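Local structure of diaminopimelate decarboxylase (Methanocaldococcus jannaschii, 1TWI) at residues A[62-67]-A[83-88]; A[39-44]-A[77-82]; A[245-250]-A[285-290]. The protein catalyses the pyridoxal-5'-phosphate-dependent decarboxylation of meso-diaminopimelate to L-lysine, the final step of lysine biosynthesis by the diaminopimelate pathway. All blocks are in the same frame, centred on the assembly; numbering follows the deposited sequence.

Contact 1. Residues A[62-67]-A[83-88]; sequences FIVAYA and LGCGAD. With PLP (pyridoxal-5'-phosphate), chain E.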
loop_
_atom_site.group_PDB
_atom_site.type_symbol
_atom_site.label_atom_id
_atom_site.label_comp_id
_atom_site.label_asym_id
_atom_site.label_seq_id
_atom_site.Cartn_x
_atom_site.Cartn_y
_atom_site.Cartn_z
ATOM N N PHE A 62 -16.845 -15.918 26.616
ATOM C CA PHE A 62 -16.974 -14.947 25.518
ATOM C C PHE A 62 -15.557 -14.368 25.354
ATOM O O PHE A 62 -14.979 -13.839 26.327
ATOM C CB PHE A 62 -17.953 -13.787 25.824
ATOM C CG PHE A 62 -17.903 -12.693 24.776
ATOM C CD1 PHE A 62 -18.332 -12.937 23.482
ATOM C CD2 PHE A 62 -17.335 -11.451 25.068
ATOM C CE1 PHE A 62 -18.189 -11.941 22.477
ATOM C CE2 PHE A 62 -17.184 -10.448 24.071
ATOM C CZ PHE A 62 -17.611 -10.701 22.792
ATOM N N ILE A 63 -15.005 -14.445 24.142
ATOM C CA ILE A 63 -13.624 -13.978 23.918
ATOM C C ILE A 63 -13.539 -12.986 22.790
ATOM O O ILE A 63 -14.020 -13.266 21.704
ATOM C CB ILE A 63 -12.675 -15.158 23.499
ATOM C CG1 ILE A 63 -12.641 -16.190 24.618
ATOM C CG2 ILE A 63 -11.203 -14.641 23.207
ATOM C CD1 ILE A 63 -11.910 -17.479 24.178
ATOM N N VAL A 64 -12.910 -11.846 23.035
ATOM C CA VAL A 64 -12.704 -10.879 21.962
ATOM C C VAL A 64 -11.295 -11.183 21.406
ATOM O O VAL A 64 -10.279 -11.027 22.107
ATOM C CB VAL A 64 -12.721 -9.439 22.509
ATOM C CG1 VAL A 64 -12.486 -8.438 21.374
ATOM C CG2 VAL A 64 -14.063 -9.176 23.212
ATOM N N ALA A 65 -11.216 -11.667 20.180
ATOM C CA ALA A 65 -9.893 -11.914 19.600
ATOM C C ALA A 65 -9.615 -10.747 18.652
ATOM O O ALA A 65 -9.998 -10.767 17.449
ATOM C CB ALA A 65 -9.867 -13.264 18.844
ATOM N N TYR A 66 -8.948 -9.728 19.190
ATOM C CA TYR A 66 -8.659 -8.526 18.395
ATOM C C TYR A 66 -7.918 -8.845 17.104
ATOM O O TYR A 66 -6.931 -9.544 17.120
ATOM C CB TYR A 66 -7.907 -7.498 19.276
ATOM C CG TYR A 66 -7.305 -6.377 18.505
ATOM C CD1 TYR A 66 -8.098 -5.489 17.772
ATOM C CD2 TYR A 66 -5.913 -6.207 18.483
ATOM C CE1 TYR A 66 -7.531 -4.454 17.028
ATOM C CE2 TYR A 66 -5.331 -5.177 17.740
ATOM C CZ TYR A 66 -6.138 -4.310 17.013
ATOM O OH TYR A 66 -5.539 -3.351 16.230
ATOM N N ALA A 67 -8.413 -8.355 15.976
ATOM C CA ALA A 67 -7.744 -8.668 14.728
ATOM C C ALA A 67 -6.487 -7.789 14.546
ATOM O O ALA A 67 -6.592 -6.574 14.203
ATOM C CB ALA A 67 -8.681 -8.449 13.571
ATOM N N LEU A 83 -5.981 -5.303 28.915
ATOM C CA LEU A 83 -7.415 -5.195 29.152
ATOM C C LEU A 83 -8.124 -6.570 29.231
ATOM O O LEU A 83 -9.305 -6.632 29.587
ATOM C CB LEU A 83 -8.085 -4.332 28.076
ATOM C CG LEU A 83 -7.636 -2.873 28.016
ATOM C CD1 LEU A 83 -8.338 -2.141 26.872
ATOM C CD2 LEU A 83 -7.971 -2.197 29.368
ATOM N N GLY A 84 -7.409 -7.653 28.934
ATOM C CA GLY A 84 -7.998 -8.993 28.962
ATOM C C GLY A 84 -8.415 -9.501 27.580
ATOM O O GLY A 84 -9.030 -10.570 27.404
ATOM N N CYS A 85 -8.065 -8.718 26.572
ATOM C CA CYS A 85 -8.426 -9.050 25.202
ATOM C C CYS A 85 -7.583 -10.191 24.598
ATOM O O CYS A 85 -6.417 -10.382 24.994
ATOM C CB CYS A 85 -8.252 -7.770 24.370
ATOM S SG CYS A 85 -9.078 -7.793 22.764
ATOM N N GLY A 86 -8.181 -10.968 23.686
ATOM C CA GLY A 86 -7.448 -12.034 22.985
ATOM C C GLY A 86 -6.885 -11.488 21.673
ATOM O O GLY A 86 -6.858 -10.266 21.473
ATOM N N ALA A 87 -6.468 -12.382 20.765
ATOM C CA ALA A 87 -5.893 -11.964 19.485
ATOM C C ALA A 87 -6.239 -12.882 18.339
ATOM O O ALA A 87 -6.164 -14.094 18.476
ATOM C CB ALA A 87 -4.357 -11.907 19.589
ATOM N N ASP A 88 -6.620 -12.282 17.223
ATOM C CA ASP A 88 -6.849 -13.000 15.952
ATOM C C ASP A 88 -5.543 -12.658 15.143
ATOM O O ASP A 88 -5.377 -11.533 14.727
ATOM C CB ASP A 88 -8.094 -12.435 15.248
ATOM C CG ASP A 88 -7.996 -12.547 13.733
ATOM O OD1 ASP A 88 -7.247 -13.460 13.211
ATOM O OD2 ASP A 88 -8.611 -11.712 13.038
HETATM N N1 PLP E . -11.316 -11.857 11.127
HETATM C C2 PLP E . -10.811 -12.140 9.870
HETATM C C2A PLP E . -10.699 -13.637 9.493
HETATM C C3 PLP E . -10.424 -11.066 9.072
HETATM O O3 PLP E . -9.932 -11.380 7.846
HETATM C C4 PLP E . -10.555 -9.754 9.445
HETATM C C4A PLP E . -10.090 -8.625 8.464
HETATM O O4A PLP E . -9.413 -8.969 7.548
HETATM C C5 PLP E . -11.073 -9.455 10.725
HETATM C C6 PLP E . -11.450 -10.528 11.518
HETATM C C5A PLP E . -11.297 -8.069 11.313
HETATM O O4P PLP E . -12.189 -7.266 10.496
HETATM P P PLP E . -12.678 -5.834 10.967
HETATM O O1P PLP E . -13.525 -5.378 9.851
HETATM O O2P PLP E . -11.429 -5.009 11.105
HETATM O O3P PLP E . -13.420 -5.988 12.218
#

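Contact 2. Residues A[39-44]-A[77-82]; sequences QIKINY and TRLLAK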
loop_
_atom_site.group_PDB
_atom_site.type_symbol
_atom_site.label_atom_id
_atom_site.label_comp_id
_atom_site.label_asym_id
_atom_site.label_seq_id
_atom_site.Cartn_x
_atom_site.Cartn_y
_atom_site.Cartn_z
ATOM N N GLN A 39 -10.076 6.037 24.217
ATOM C CA GLN A 39 -11.042 5.618 23.207
ATOM C C GLN A 39 -10.958 4.066 22.972
ATOM O O GLN A 39 -11.984 3.399 22.732
ATOM C CB GLN A 39 -10.783 6.339 21.862
ATOM C CG GLN A 39 -11.839 5.990 20.818
ATOM C CD GLN A 39 -13.220 6.494 21.260
ATOM O OE1 GLN A 39 -14.141 5.704 21.589
ATOM N NE2 GLN A 39 -13.354 7.801 21.324
ATOM N N ILE A 40 -9.740 3.500 22.975
ATOM C CA ILE A 40 -9.610 2.052 22.802
ATOM C C ILE A 40 -10.288 1.343 23.982
ATOM O O ILE A 40 -11.001 0.324 23.790
ATOM C CB ILE A 40 -8.112 1.592 22.695
ATOM C CG1 ILE A 40 -7.486 2.168 21.416
ATOM C CG2 ILE A 40 -8.027 0.036 22.655
ATOM C CD1 ILE A 40 -5.978 1.946 21.267
ATOM N N LYS A 41 -10.089 1.848 25.202
ATOM C CA LYS A 41 -10.746 1.207 26.359
ATOM C C LYS A 41 -12.250 1.308 26.219
ATOM O O LYS A 41 -12.980 0.347 26.537
ATOM C CB LYS A 41 -10.354 1.872 27.695
ATOM C CG LYS A 41 -8.833 1.757 28.036
ATOM C CD LYS A 41 -8.614 2.362 29.459
ATOM C CE LYS A 41 -7.199 2.793 29.638
ATOM N NZ LYS A 41 -6.276 1.632 29.527
ATOM N N ILE A 42 -12.721 2.449 25.759
ATOM C CA ILE A 42 -14.193 2.587 25.555
ATOM C C ILE A 42 -14.714 1.598 24.502
ATOM O O ILE A 42 -15.744 0.912 24.710
ATOM C CB ILE A 42 -14.544 4.016 25.086
ATOM C CG1 ILE A 42 -14.397 4.957 26.300
ATOM C CG2 ILE A 42 -15.985 4.020 24.415
ATOM C CD1 ILE A 42 -14.357 6.446 25.959
ATOM N N ASN A 43 -14.003 1.499 23.374
ATOM C CA ASN A 43 -14.484 0.588 22.318
ATOM C C ASN A 43 -14.487 -0.869 22.807
ATOM O O ASN A 43 -15.420 -1.627 22.532
ATOM C CB ASN A 43 -13.603 0.738 21.041
ATOM C CG ASN A 43 -13.758 2.111 20.379
ATOM O OD1 ASN A 43 -14.699 2.860 20.694
ATOM N ND2 ASN A 43 -12.842 2.458 19.460
ATOM N N TYR A 44 -13.431 -1.254 23.531
ATOM C CA TYR A 44 -13.314 -2.599 24.035
ATOM C C TYR A 44 -14.417 -2.859 25.065
ATOM O O TYR A 44 -15.074 -3.897 25.050
ATOM C CB TYR A 44 -11.956 -2.803 24.732
ATOM C CG TYR A 44 -11.792 -4.205 25.260
ATOM C CD1 TYR A 44 -11.686 -5.284 24.384
ATOM C CD2 TYR A 44 -11.798 -4.459 26.619
ATOM C CE1 TYR A 44 -11.593 -6.598 24.865
ATOM C CE2 TYR A 44 -11.706 -5.756 27.117
ATOM C CZ TYR A 44 -11.599 -6.819 26.230
ATOM O OH TYR A 44 -11.481 -8.105 26.722
ATOM N N THR A 77 -1.057 -3.360 21.138
ATOM C CA THR A 77 -1.343 -4.750 21.451
ATOM C C THR A 77 -1.091 -5.029 22.945
ATOM O O THR A 77 -1.825 -5.807 23.567
ATOM C CB THR A 77 -0.516 -5.735 20.533
ATOM O OG1 THR A 77 0.879 -5.500 20.717
ATOM C CG2 THR A 77 -0.884 -5.532 19.057
ATOM N N ARG A 78 -0.090 -4.386 23.548
ATOM C CA ARG A 78 0.109 -4.611 24.982
ATOM C C ARG A 78 -1.047 -4.006 25.765
ATOM O O ARG A 78 -1.467 -4.577 26.771
ATOM C CB ARG A 78 1.483 -4.058 25.477
ATOM C CG ARG A 78 2.621 -4.982 25.018
ATOM C CD ARG A 78 4.007 -4.649 25.541
ATOM N NE ARG A 78 4.126 -4.979 26.959
ATOM C CZ ARG A 78 4.418 -6.173 27.483
ATOM N NH1 ARG A 78 4.652 -7.267 26.747
ATOM N NH2 ARG A 78 4.480 -6.259 28.799
ATOM N N LEU A 79 -1.547 -2.856 25.302
ATOM C CA LEU A 79 -2.700 -2.216 25.964
ATOM C C LEU A 79 -3.855 -3.199 25.913
ATOM O O LEU A 79 -4.473 -3.531 26.950
ATOM C CB LEU A 79 -3.104 -0.939 25.208
ATOM C CG LEU A 79 -4.462 -0.276 25.627
ATOM C CD1 LEU A 79 -4.505 0.126 27.172
ATOM C CD2 LEU A 79 -4.720 0.924 24.687
ATOM N N LEU A 80 -4.187 -3.656 24.687
ATOM C CA LEU A 80 -5.288 -4.587 24.535
ATOM C C LEU A 80 -5.092 -5.877 25.361
ATOM O O LEU A 80 -6.044 -6.328 26.006
ATOM C CB LEU A 80 -5.589 -4.853 23.021
ATOM C CG LEU A 80 -6.341 -3.640 22.445
ATOM C CD1 LEU A 80 -6.248 -3.628 20.913
ATOM C CD2 LEU A 80 -7.810 -3.711 22.929
ATOM N N ALA A 81 -3.863 -6.416 25.420
ATOM C CA ALA A 81 -3.622 -7.622 26.223
ATOM C C ALA A 81 -3.938 -7.323 27.726
ATOM O O ALA A 81 -4.576 -8.138 28.425
ATOM C CB ALA A 81 -2.125 -8.076 26.123
ATOM N N LYS A 82 -3.448 -6.195 28.205
ATOM C CA LYS A 82 -3.683 -5.828 29.585
ATOM C C LYS A 82 -5.166 -5.645 29.903
ATOM O O LYS A 82 -5.561 -5.843 31.045
ATOM C CB LYS A 82 -2.907 -4.561 29.937
ATOM C CG LYS A 82 -1.416 -4.845 30.151
ATOM C CD LYS A 82 -0.812 -3.671 30.891
ATOM C CE LYS A 82 0.708 -3.761 31.091
ATOM N NZ LYS A 82 1.135 -4.880 31.985
#

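Contact 3. Residues A[245-250]-A[285-290]; sequences VNLGGG and PNLILE. With PLP (pyridoxal-5'-phosphate), chain E.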
loop_
_atom_site.group_PDB
_atom_site.type_symbol
_atom_site.label_atom_id
_atom_site.label_comp_id
_atom_site.label_asym_id
_atom_site.label_seq_id
_atom_site.Cartn_x
_atom_site.Cartn_y
_atom_site.Cartn_z
ATOM N N VAL A 245 -17.651 -21.344 18.769
ATOM C CA VAL A 245 -18.189 -20.762 17.540
ATOM C C VAL A 245 -17.553 -19.363 17.492
ATOM O O VAL A 245 -17.679 -18.556 18.411
ATOM C CB VAL A 245 -19.729 -20.674 17.546
ATOM C CG1 VAL A 245 -20.190 -19.766 16.389
ATOM C CG2 VAL A 245 -20.300 -22.094 17.324
ATOM N N ASN A 246 -16.822 -19.091 16.417
ATOM C CA ASN A 246 -16.120 -17.802 16.276
ATOM C C ASN A 246 -16.772 -17.149 15.077
ATOM O O ASN A 246 -16.724 -17.704 13.965
ATOM C CB ASN A 246 -14.617 -18.104 16.054
ATOM C CG ASN A 246 -13.768 -16.853 15.799
ATOM O OD1 ASN A 246 -14.278 -15.785 15.412
ATOM N ND2 ASN A 246 -12.438 -17.002 15.983
ATOM N N LEU A 247 -17.430 -16.002 15.296
ATOM C CA LEU A 247 -18.130 -15.372 14.191
ATOM C C LEU A 247 -17.371 -14.272 13.473
ATOM O O LEU A 247 -17.940 -13.531 12.661
ATOM C CB LEU A 247 -19.530 -14.890 14.662
ATOM C CG LEU A 247 -20.422 -16.072 15.161
ATOM C CD1 LEU A 247 -21.691 -15.517 15.907
ATOM C CD2 LEU A 247 -20.877 -16.957 13.980
ATOM N N GLY A 248 -16.054 -14.180 13.715
ATOM C CA GLY A 248 -15.272 -13.216 12.925
ATOM C C GLY A 248 -15.470 -11.760 13.318
ATOM O O GLY A 248 -15.983 -11.444 14.409
ATOM N N GLY A 249 -15.061 -10.853 12.446
ATOM C CA GLY A 249 -15.221 -9.448 12.764
ATOM C C GLY A 249 -16.094 -8.783 11.700
ATOM O O GLY A 249 -17.066 -9.392 11.171
ATOM N N GLY A 250 -15.787 -7.530 11.406
ATOM C CA GLY A 250 -16.500 -6.830 10.364
ATOM C C GLY A 250 -17.458 -5.717 10.795
ATOM O O GLY A 250 -17.939 -5.021 9.893
ATOM N N PRO A 285 -22.071 -23.043 22.684
ATOM C CA PRO A 285 -20.596 -22.998 22.718
ATOM C C PRO A 285 -19.973 -21.734 23.335
ATOM O O PRO A 285 -20.690 -20.784 23.714
ATOM C CB PRO A 285 -20.231 -23.100 21.238
ATOM C CG PRO A 285 -21.335 -22.159 20.595
ATOM C CD PRO A 285 -22.618 -22.595 21.379
ATOM N N ASN A 286 -18.640 -21.740 23.461
ATOM C CA ASN A 286 -17.972 -20.488 23.829
ATOM C C ASN A 286 -18.154 -19.636 22.585
ATOM O O ASN A 286 -18.223 -20.167 21.486
ATOM C CB ASN A 286 -16.492 -20.713 24.075
ATOM C CG ASN A 286 -16.264 -21.692 25.168
ATOM O OD1 ASN A 286 -16.716 -21.471 26.307
ATOM N ND2 ASN A 286 -15.595 -22.799 24.849
ATOM N N LEU A 287 -18.236 -18.316 22.747
ATOM C CA LEU A 287 -18.445 -17.448 21.616
ATOM C C LEU A 287 -17.213 -16.563 21.417
ATOM O O LEU A 287 -16.709 -15.987 22.388
ATOM C CB LEU A 287 -19.696 -16.534 21.874
ATOM C CG LEU A 287 -19.946 -15.380 20.877
ATOM C CD1 LEU A 287 -20.123 -15.929 19.466
ATOM C CD2 LEU A 287 -21.220 -14.535 21.262
ATOM N N ILE A 288 -16.698 -16.473 20.188
ATOM C CA ILE A 288 -15.526 -15.622 19.937
ATOM C C ILE A 288 -15.857 -14.661 18.808
ATOM O O ILE A 288 -16.519 -15.075 17.824
ATOM C CB ILE A 288 -14.314 -16.473 19.435
ATOM C CG1 ILE A 288 -13.970 -17.536 20.487
ATOM C CG2 ILE A 288 -13.106 -15.582 19.153
ATOM C CD1 ILE A 288 -12.971 -18.668 19.984
ATOM N N LEU A 289 -15.435 -13.397 18.933
ATOM C CA LEU A 289 -15.608 -12.428 17.846
ATOM C C LEU A 289 -14.199 -11.919 17.545
ATOM O O LEU A 289 -13.325 -11.971 18.413
ATOM C CB LEU A 289 -16.500 -11.222 18.251
ATOM C CG LEU A 289 -17.935 -11.576 18.686
ATOM C CD1 LEU A 289 -18.793 -10.266 18.850
ATOM C CD2 LEU A 289 -18.552 -12.470 17.632
ATOM N N GLU A 290 -13.999 -11.402 16.335
ATOM C CA GLU A 290 -12.669 -10.931 15.910
ATOM C C GLU A 290 -12.710 -9.514 15.438
ATOM O O GLU A 290 -12.259 -9.215 14.353
ATOM C CB GLU A 290 -12.121 -11.819 14.775
ATOM C CG GLU A 290 -11.952 -13.341 15.157
ATOM C CD GLU A 290 -11.571 -14.228 13.929
ATOM O OE1 GLU A 290 -11.886 -13.870 12.764
ATOM O OE2 GLU A 290 -10.992 -15.301 14.151
HETATM N N1 PLP E . -11.316 -11.857 11.127
HETATM C C2 PLP E . -10.811 -12.140 9.870
HETATM C C2A PLP E . -10.699 -13.637 9.493
HETATM C C3 PLP E . -10.424 -11.066 9.072
HETATM O O3 PLP E . -9.932 -11.380 7.846
HETATM C C4 PLP E . -10.555 -9.754 9.445
HETATM C C4A PLP E . -10.090 -8.625 8.464
HETATM O O4A PLP E . -9.413 -8.969 7.548
HETATM C C5 PLP E . -11.073 -9.455 10.725
HETATM C C6 PLP E . -11.450 -10.528 11.518
HETATM C C5A PLP E . -11.297 -8.069 11.313
HETATM O O4P PLP E . -12.189 -7.266 10.496
HETATM P P PLP E . -12.678 -5.834 10.967
HETATM O O1P PLP E . -13.525 -5.378 9.851
HETATM O O2P PLP E . -11.429 -5.009 11.105
HETATM O O3P PLP E . -13.420 -5.988 12.218
#

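Contact 1. Residues A[62-67]-A[83-88]
The pyridoxal-5'-phosphate site of the TIM-barrel domain lies at the end of this parallel strand pair, where A67 and D88 meet beside the cofactor. The strands belong to a beta-alpha-beta unit of strand 62-67, helix 74-82 and strand 86-89, and over these short segments their directions diverge by 47°. Three backbone bonds tie them. G86 N donates to V64 O (2.6 Å), Y66 N to G86 O (3.1 Å), and D88 N to Y66 O (2.8 Å), the last nearly straight. G86 suits the start of the second strand because, with no side chain, it lets the backbone close in on the V64 carbonyl and on I63.

A65, A67 and D88 point to one face of the sheet, Y66 and A87 to the opposite one. The methyl of A67 leaves room for both acid and cofactor: A67 CB is 3.3 Å from D88 OD2 and 3.5 Å from C5A of the cofactor. The same D88 OD2 lies 3.3 Å from N1 of the pyridine ring and forms a salt bridge with K69, the lysine to which the cofactor is attached in the resting enzyme, though not in this structure. N111 holds OD1, so both carboxylate oxygens are engaged and the group's rotation is restricted. C85 turns SG anti to its own N (chi1 -163°), which sets the sulfur 3.7 Å from V64 CG1 and equally close to Y66 CB. The Y66 ring leads away from the second strand, and its OH hydrogen-bonds to N71 O.

Strand 286-289 flanks strand 62-67 on its other edge, while Y44 and I48 of helix 37-58 and L295 of helix 293-296 pack on V64.

Contact 2. Residues A[39-44]-A[77-82]
I40 packs against both L79 and L80, forming the tight part of this helix-helix contact. Its CD1 meets L79 CD2 at 3.8 Å, while its CG2 meets L80 CD2, also at 3.8 Å, and borders L79 as well. A chi1 of -65° places CG1 beside the backbone N and leaves CG2 anti to it, so that the beta-branched side chain presents both methyls to the leucines; its long axis lies oblique to L79 and about perpendicular to L80. Y44 adds a looser touch, its CD1 lying 4.4 Å from L80 CD2. Branched aliphatic residues suit this seam, since the segment axes stay 10.9 Å apart and must be bridged by side chains alone.

Toward solvent the contact thins to K41. A bend at its last torsion (chi4 -62°) brings NZ to 3.3 Å from L79 CD1, the lysine crossing L79 at about a right angle, while its charge has a long, weak ion pair with E37. L433 of the second subunit also packs on L79.

The segments, parts of helices 37-58 and 74-82, run 43° from parallel. Beneath them lies strand 62-67 of the barrel, with Y44 resting on V64 and L80 on Y66.

Contact 3. Residues A[245-250]-A[285-290]
V245, E290 and N246 bury the most surface where strand 244-246 and the chain after it run alongside strand 286-289 and E290 just beyond it. V245 CG2 presses on CG, the puckered corner of the P285 ring, at 3.4 Å, tighter than usual for two carbons; two compact apolar groups suit so close a fit. Both backbone polar atoms of V245 bond to strand 286-289, on either side of L287 in sequence: V245 N donates to N286 O (3.0 Å) and V245 O accepts from I288 N (2.9 Å).

N246 uses both ends of its amide. With CG anti to the backbone N (chi1 176°), OD1 accepts from G248 N at 2.9 Å, an Asx turn that fixes the course of the chain from N246 to G248. ND2 donates to E290 OE2 at 2.9 Å, approaching from above the carboxylate, whose plane is 88° from that of the amide. Meanwhile E290 N donates to G248 O (2.8 Å). Past L247, G248 has a positive phi, which favours glycine, and G249 passes too close to E290 O for a side chain; G250 N binds the cofactor phosphate oxygen O3P at 2.9 Å.

E290, extended beyond CG, brings OE1 within 2.7 Å of the cofactor's N1. H208 also bonds OE1, and N111 joins N246 at OE2. So secured, the acid is consistent with a protonated pyridinium, which would probably help the cofactor withdraw electrons during decarboxylation.

Contact 1 stands between the other two, its centre 10 Å from each, whereas the centres of contacts 2 and 3 are 18 Å apart and their nearest atoms about 9 Å apart. It shares a sheet with contact 3: strand 62-67 lies beside strand 286-289, and A65 N is 2.8 Å from L289 O, a probable hydrogen bond. Both reach the pyridoxal-5'-phosphate, so two acids, D88 and E290, at or just beyond the ends of the strands that flank strand 62-67, approach the same ring nitrogen. Contact 2 belongs to the outer helical layer, with the side chain of L80 about 11 Å from the cofactor. It meets contact 1 where C85 N probably bonds to L80 O and Y44 packs on G84.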